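Local atomic coordinates of fibronectin type III domain-containing protein (Simiduia agarivorans, PDB entry 6P2K), a protein that probably cleaves the beta-glucan backbone of xyloglucan as a glycoside hydrolase of family 74, and binds zinc ions in the crystal. Residues Ser316-Gly319 and Ser320-Ile323; Ala671-Thr675 and Ser676-Trp680. One frame throughout, in Å; residues are numbered along the deposited sequence.

Contact 1: Ser316-Gly319 and Ser320-Ile323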
ATOM      1  N   SER B 316     -21.778 -25.763  20.289  1.00 25.18           N
ATOM      2  CA  SER B 316     -20.707 -25.203  19.478  1.00 27.33           C
ATOM      3  C   SER B 316     -20.612 -23.699  19.681  1.00 25.94           C
ATOM      4  O   SER B 316     -21.613 -23.018  19.914  1.00 30.19           O
ATOM      5  CB  SER B 316     -20.951 -25.496  17.994  1.00 31.16           C
ATOM      6  OG  SER B 316     -21.314 -26.849  17.804  1.00 36.15           O
ATOM      7  N   TYR B 317     -19.393 -23.180  19.591  1.00 23.78           N
ATOM      8  CA  TYR B 317     -19.173 -21.748  19.723  1.00 23.63           C
ATOM      9  C   TYR B 317     -19.945 -20.996  18.647  1.00 24.84           C
ATOM     10  O   TYR B 317     -19.790 -21.264  17.453  1.00 28.22           O
ATOM     11  CB  TYR B 317     -17.679 -21.433  19.630  1.00 21.98           C
ATOM     12  CG  TYR B 317     -17.367 -19.959  19.722  1.00 20.07           C
ATOM     13  CD1 TYR B 317     -17.467 -19.282  20.931  1.00 24.59           C
ATOM     14  CD2 TYR B 317     -16.971 -19.245  18.602  1.00 20.45           C
ATOM     15  CE1 TYR B 317     -17.177 -17.931  21.019  1.00 23.94           C
ATOM     16  CE2 TYR B 317     -16.680 -17.895  18.679  1.00 26.36           C
ATOM     17  CZ  TYR B 317     -16.787 -17.242  19.892  1.00 25.80           C
ATOM     18  OH  TYR B 317     -16.500 -15.896  19.974  1.00 29.19           O
ATOM     19  N   ASP B 318     -20.789 -20.060  19.081  1.00 26.65           N
ATOM     20  CA  ASP B 318     -21.559 -19.216  18.178  1.00 28.61           C
ATOM     21  C   ASP B 318     -21.467 -17.744  18.560  1.00 30.51           C
ATOM     22  O   ASP B 318     -22.264 -16.939  18.066  1.00 31.48           O
ATOM     23  CB  ASP B 318     -23.029 -19.655  18.149  1.00 30.44           C
ATOM     24  CG  ASP B 318     -23.678 -19.625  19.524  1.00 35.69           C
ATOM     25  OD1 ASP B 318     -23.003 -19.251  20.509  1.00 33.33           O
ATOM     26  OD2 ASP B 318     -24.870 -19.985  19.623  1.00 40.67           O
ATOM     27  N   GLY B 319     -20.527 -17.379  19.431  1.00 30.31           N
ATOM     28  CA  GLY B 319     -20.406 -16.025  19.922  1.00 29.20           C
ATOM     29  C   GLY B 319     -21.159 -15.738  21.202  1.00 29.97           C
ATOM     30  O   GLY B 319     -20.989 -14.652  21.768  1.00 34.17           O
ATOM     31  N   SER B 320     -21.977 -16.670  21.685  1.00 24.92           N
ATOM     32  CA  SER B 320     -22.803 -16.411  22.857  1.00 26.17           C
ATOM     33  C   SER B 320     -22.081 -16.669  24.175  1.00 25.59           C
ATOM     34  O   SER B 320     -22.663 -16.423  25.237  1.00 25.90           O
ATOM     35  CB  SER B 320     -24.085 -17.250  22.797  1.00 25.88           C
ATOM     36  OG  SER B 320     -23.806 -18.628  22.952  1.00 26.90           O
ATOM     37  N   TRP B 321     -20.843 -17.160  24.142  1.00 23.56           N
ATOM     38  CA  TRP B 321     -20.058 -17.310  25.359  1.00 23.80           C
ATOM     39  C   TRP B 321     -18.588 -17.073  25.040  1.00 20.72           C
ATOM     40  O   TRP B 321     -18.143 -17.278  23.910  1.00 23.23           O
ATOM     41  CB  TRP B 321     -20.260 -18.687  26.015  1.00 22.53           C
ATOM     42  CG  TRP B 321     -20.205 -19.859  25.080  1.00 26.34           C
ATOM     43  CD1 TRP B 321     -21.200 -20.295  24.252  1.00 29.23           C
ATOM     44  CD2 TRP B 321     -19.106 -20.761  24.892  1.00 24.86           C
ATOM     45  NE1 TRP B 321     -20.785 -21.404  23.553  1.00 26.31           N
ATOM     46  CE2 TRP B 321     -19.503 -21.710  23.927  1.00 25.34           C
ATOM     47  CE3 TRP B 321     -17.825 -20.854  25.443  1.00 23.49           C
ATOM     48  CZ2 TRP B 321     -18.665 -22.742  23.503  1.00 22.12           C
ATOM     49  CZ3 TRP B 321     -16.995 -21.877  25.022  1.00 25.37           C
ATOM     50  CH2 TRP B 321     -17.417 -22.807  24.060  1.00 24.11           C
ATOM     51  N   ASP B 322     -17.844 -16.627  26.048  1.00 18.43           N
ATOM     52  CA  ASP B 322     -16.428 -16.305  25.892  1.00 18.72           C
ATOM     53  C   ASP B 322     -15.619 -17.597  25.887  1.00 21.03           C
ATOM     54  O   ASP B 322     -15.453 -18.243  26.927  1.00 19.73           O
ATOM     55  CB  ASP B 322     -15.970 -15.372  27.010  1.00 19.67           C
ATOM     56  CG  ASP B 322     -14.475 -15.076  26.957  1.00 26.53           C
ATOM     57  OD1 ASP B 322     -13.863 -15.233  25.877  1.00 24.37           O
ATOM     58  OD2 ASP B 322     -13.911 -14.686  28.006  1.00 27.25           O
ATOM     59  N   ILE B 323     -15.098 -17.972  24.717  1.00 20.09           N
ATOM     60  CA  ILE B 323     -14.301 -19.188  24.619  1.00 18.38           C
ATOM     61  C   ILE B 323     -12.911 -19.019  25.213  1.00 18.39           C
ATOM     62  O   ILE B 323     -12.187 -20.011  25.371  1.00 17.56           O
ATOM     63  CB  ILE B 323     -14.235 -19.651  23.148  1.00 20.11           C
ATOM     64  CG1 ILE B 323     -13.863 -21.135  23.070  1.00 23.99           C
ATOM     65  CG2 ILE B 323     -13.270 -18.781  22.345  1.00 19.30           C
ATOM     66  CD1 ILE B 323     -14.265 -21.810  21.774  1.00 24.27           C
TER
HETATM   67  O   HOH W   1     -23.283 -22.137  21.590  1.00 43.22           O
HETATM   68  O   HOH W   2     -15.048 -15.762  22.663  1.00 21.06           O
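The ring of Y317 stands edge-on to the indole of W321, a T-shaped pair with 5.8 Å between the Y317 ring centroid and that of the six-membered ring of W321 and planes at 86°. The two rings come from one loop between strands 304-314 and 336-338. W321 reaches the pair because its CG sits between the backbone N and the carbonyl carbon (chi1 46°), which turns the indole back over the preceding turn, although its CB starts away from it. Y317 CG is anti to its own N, and the ring passes between two neighbours: G319 N lies 3.6 Å above one face, over the centre, while I323 CG2 lies over the opposite face. I323 CB packs 3.9 Å from Y317 CD1, and the carbonyl O of W321 meets the ring edge in plane, 3.1 Å from CE1. Beside the aromatic pair, D318 forms an Asx turn. Its OD1 accepts S320 N at 3.0 Å from above the carboxylate plane, and S320 OG at 2.6 Å on the syn lone pair. With an alanine in place of D318, both S320 donors would probably lose this acceptor and the hydroxyl would be free to turn. The positive phi of G319 (92°), where a CB would strike the preceding carbonyl O, carries the chain round the bend. One water joins S316 O to W321 NE1, and a second joins Y317 OH to I323 N. D318 O is hydrogen-bonded to S468 OG of a second subunit. One carboxylate oxygen thus fixes the polar turn facing that subunit, while ring packing and bridging waters hold its flanks.

Contact 2: Ala671-Thr675 and Ser676-Trp680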
ATOM      1  N   ALA B 671      22.080 -32.234  50.710  1.00 39.53           N
ATOM      2  CA  ALA B 671      22.708 -31.432  51.754  1.00 40.54           C
ATOM      3  C   ALA B 671      22.220 -29.987  51.716  1.00 41.93           C
ATOM      4  O   ALA B 671      21.974 -29.386  52.767  1.00 45.50           O
ATOM      5  CB  ALA B 671      24.229 -31.485  51.616  1.00 34.09           C
ATOM      6  N   VAL B 672      22.071 -29.418  50.517  1.00 39.28           N
ATOM      7  CA  VAL B 672      21.630 -28.032  50.398  1.00 35.93           C
ATOM      8  C   VAL B 672      20.130 -27.910  50.655  1.00 35.08           C
ATOM      9  O   VAL B 672      19.669 -26.897  51.195  1.00 36.96           O
ATOM     10  CB  VAL B 672      22.015 -27.484  49.012  1.00 34.70           C
ATOM     11  CG1 VAL B 672      21.423 -26.100  48.779  1.00 32.31           C
ATOM     12  CG2 VAL B 672      23.530 -27.447  48.862  1.00 35.91           C
ATOM     13  N   ARG B 673      19.352 -28.931  50.299  1.00 33.61           N
ATOM     14  CA  ARG B 673      17.903 -28.951  50.507  1.00 34.18           C
ATOM     15  C   ARG B 673      17.545 -30.258  51.202  1.00 34.62           C
ATOM     16  O   ARG B 673      17.318 -31.283  50.544  1.00 31.21           O
ATOM     17  CB  ARG B 673      17.155 -28.799  49.184  1.00 31.82           C
ATOM     18  CG  ARG B 673      15.635 -28.765  49.303  1.00 27.78           C
ATOM     19  CD  ARG B 673      15.019 -28.269  48.005  1.00 26.27           C
ATOM     20  NE  ARG B 673      13.566 -28.398  47.979  1.00 27.04           N
ATOM     21  CZ  ARG B 673      12.726 -27.524  48.519  1.00 30.09           C
ATOM     22  NH1 ARG B 673      13.191 -26.449  49.145  1.00 32.73           N
ATOM     23  NH2 ARG B 673      11.420 -27.727  48.440  1.00 30.83           N
ATOM     24  N   PRO B 674      17.496 -30.259  52.535  1.00 32.26           N
ATOM     25  CA  PRO B 674      17.192 -31.496  53.265  1.00 35.40           C
ATOM     26  C   PRO B 674      15.812 -32.029  52.916  1.00 36.12           C
ATOM     27  O   PRO B 674      14.888 -31.272  52.606  1.00 34.00           O
ATOM     28  CB  PRO B 674      17.271 -31.068  54.736  1.00 37.22           C
ATOM     29  CG  PRO B 674      18.145 -29.846  54.728  1.00 38.82           C
ATOM     30  CD  PRO B 674      17.828 -29.146  53.440  1.00 38.74           C
ATOM     31  N   THR B 675      15.675 -33.358  52.974  1.00 37.21           N
ATOM     32  CA  THR B 675      14.395 -33.994  52.677  1.00 39.43           C
ATOM     33  C   THR B 675      13.291 -33.520  53.609  1.00 43.08           C
ATOM     34  O   THR B 675      12.112 -33.742  53.315  1.00 41.69           O
ATOM     35  CB  THR B 675      14.528 -35.516  52.752  1.00 40.03           C
ATOM     36  OG1 THR B 675      14.890 -35.904  54.082  1.00 44.70           O
ATOM     37  CG2 THR B 675      15.609 -35.998  51.790  1.00 39.65           C
ATOM     38  N   SER B 676      13.645 -32.863  54.712  1.00 45.73           N
ATOM     39  CA  SER B 676      12.679 -32.199  55.572  1.00 44.84           C
ATOM     40  C   SER B 676      11.749 -31.251  54.815  1.00 41.75           C
ATOM     41  O   SER B 676      10.669 -30.937  55.322  1.00 43.33           O
ATOM     42  CB  SER B 676      13.435 -31.440  56.664  1.00 43.65           C
ATOM     43  OG  SER B 676      13.574 -30.068  56.310  1.00 46.81           O
ATOM     44  N   ASN B 677      12.155 -30.763  53.644  1.00 38.65           N
ATOM     45  CA  ASN B 677      11.351 -29.808  52.886  1.00 38.78           C
ATOM     46  C   ASN B 677      10.261 -30.462  52.041  1.00 41.12           C
ATOM     47  O   ASN B 677       9.385 -29.755  51.527  1.00 42.71           O
ATOM     48  CB  ASN B 677      12.256 -28.965  51.978  1.00 35.04           C
ATOM     49  CG  ASN B 677      13.195 -28.082  52.764  1.00 38.64           C
ATOM     50  OD1 ASN B 677      12.820 -26.994  53.197  1.00 42.04           O
ATOM     51  ND2 ASN B 677      14.417 -28.557  52.979  1.00 40.74           N
ATOM     52  N   LEU B 678      10.284 -31.783  51.898  1.00 41.92           N
ATOM     53  CA  LEU B 678       9.415 -32.501  50.974  1.00 42.39           C
ATOM     54  C   LEU B 678       8.340 -33.235  51.760  1.00 45.52           C
ATOM     55  O   LEU B 678       8.651 -34.115  52.571  1.00 47.11           O
ATOM     56  CB  LEU B 678      10.227 -33.478  50.129  1.00 38.68           C
ATOM     57  CG  LEU B 678      11.446 -32.836  49.477  1.00 38.13           C
ATOM     58  CD1 LEU B 678      12.268 -33.900  48.801  1.00 35.63           C
ATOM     59  CD2 LEU B 678      11.022 -31.760  48.484  1.00 36.89           C
ATOM     60  N   VAL B 679       7.080 -32.873  51.514  1.00 43.34           N
ATOM     61  CA  VAL B 679       5.965 -33.510  52.200  1.00 43.03           C
ATOM     62  C   VAL B 679       5.820 -34.971  51.792  1.00 41.05           C
ATOM     63  O   VAL B 679       5.212 -35.756  52.527  1.00 41.37           O
ATOM     64  CB  VAL B 679       4.669 -32.721  51.926  1.00 41.26           C
ATOM     65  CG1 VAL B 679       4.181 -32.969  50.504  1.00 36.24           C
ATOM     66  CG2 VAL B 679       3.592 -33.070  52.941  1.00 44.08           C
ATOM     67  N   TRP B 680       6.384 -35.362  50.650  1.00 37.24           N
ATOM     68  CA  TRP B 680       6.195 -36.694  50.093  1.00 37.03           C
ATOM     69  C   TRP B 680       7.337 -37.655  50.399  1.00 36.88           C
ATOM     70  O   TRP B 680       7.251 -38.830  50.024  1.00 36.85           O
ATOM     71  CB  TRP B 680       6.007 -36.606  48.573  1.00 35.22           C
ATOM     72  CG  TRP B 680       6.993 -35.713  47.870  1.00 35.97           C
ATOM     73  CD1 TRP B 680       6.818 -34.399  47.546  1.00 35.99           C
ATOM     74  CD2 TRP B 680       8.298 -36.072  47.390  1.00 36.26           C
ATOM     75  NE1 TRP B 680       7.931 -33.917  46.897  1.00 37.72           N
ATOM     76  CE2 TRP B 680       8.853 -34.924  46.789  1.00 35.35           C
ATOM     77  CE3 TRP B 680       9.048 -37.252  47.410  1.00 35.27           C
ATOM     78  CZ2 TRP B 680      10.124 -34.920  46.216  1.00 33.41           C
ATOM     79  CZ3 TRP B 680      10.311 -37.246  46.840  1.00 35.99           C
ATOM     80  CH2 TRP B 680      10.838 -36.086  46.253  1.00 35.73           C
TER
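N677 folds back over R673 and P674, and its side chain can be followed from root to tip as a set of successive contacts. Its CB sits over the centre of one face of the R673 guanidinium, 3.8 Å from CZ. CG, turned anti to its own carbonyl carbon (chi1 -66°), continues across the arginine and approaches NH1 to 4.0 Å; amide and guanidinium are stacked, their planes only 20° apart. OD1 lies 4.1 Å from R673 NH1, whose salt bridge goes to D733. At the tip, ND2 packs 3.5 Å from P674 CD and donates to P674 O at 2.8 Å, in the carbonyl plane and on a lone pair, with an N-H...O angle of 156°.

The same carbonyl also accepts N677 N, 3.0 Å away and tilted out of the carbonyl plane, a second grip by the same residue. With the bond from L678 N to T675 O, it makes a short 3-10 turn, which follows the end of helix 666-672 and leads toward helix 681-684 on the propeller surface.

The R673 chain, extended from CG to NE, runs alongside this turn, with NH2 4.1 Å from L678 CD2. On strand 714-723, F719 packs against the arginine, while Y716 touches T675 and L678 and gives its hydroxyl to a hydrogen bond with R673 O.

Contacts 1 and 2 lie on opposite sides of the centre of the chain, each about 25 Å from it. Their own centres are 47 Å apart and their nearest atoms about 33 Å, so neither touches the other. Within the beta-propeller architecture, contact 1 lies in a loop between two strands, contact 2 in the connection between helices 666-672 and 681-684, and contact 1 closes before contact 2 opens along the sequence. Their surroundings differ: residues 316-323 meet a second subunit of the assembly, whereas no other protein chain reaches residues 671-680. Both are remote from the zinc sites. A bound polyethylene glycol molecule lies about 9 Å from the side chain of R673 in contact 2.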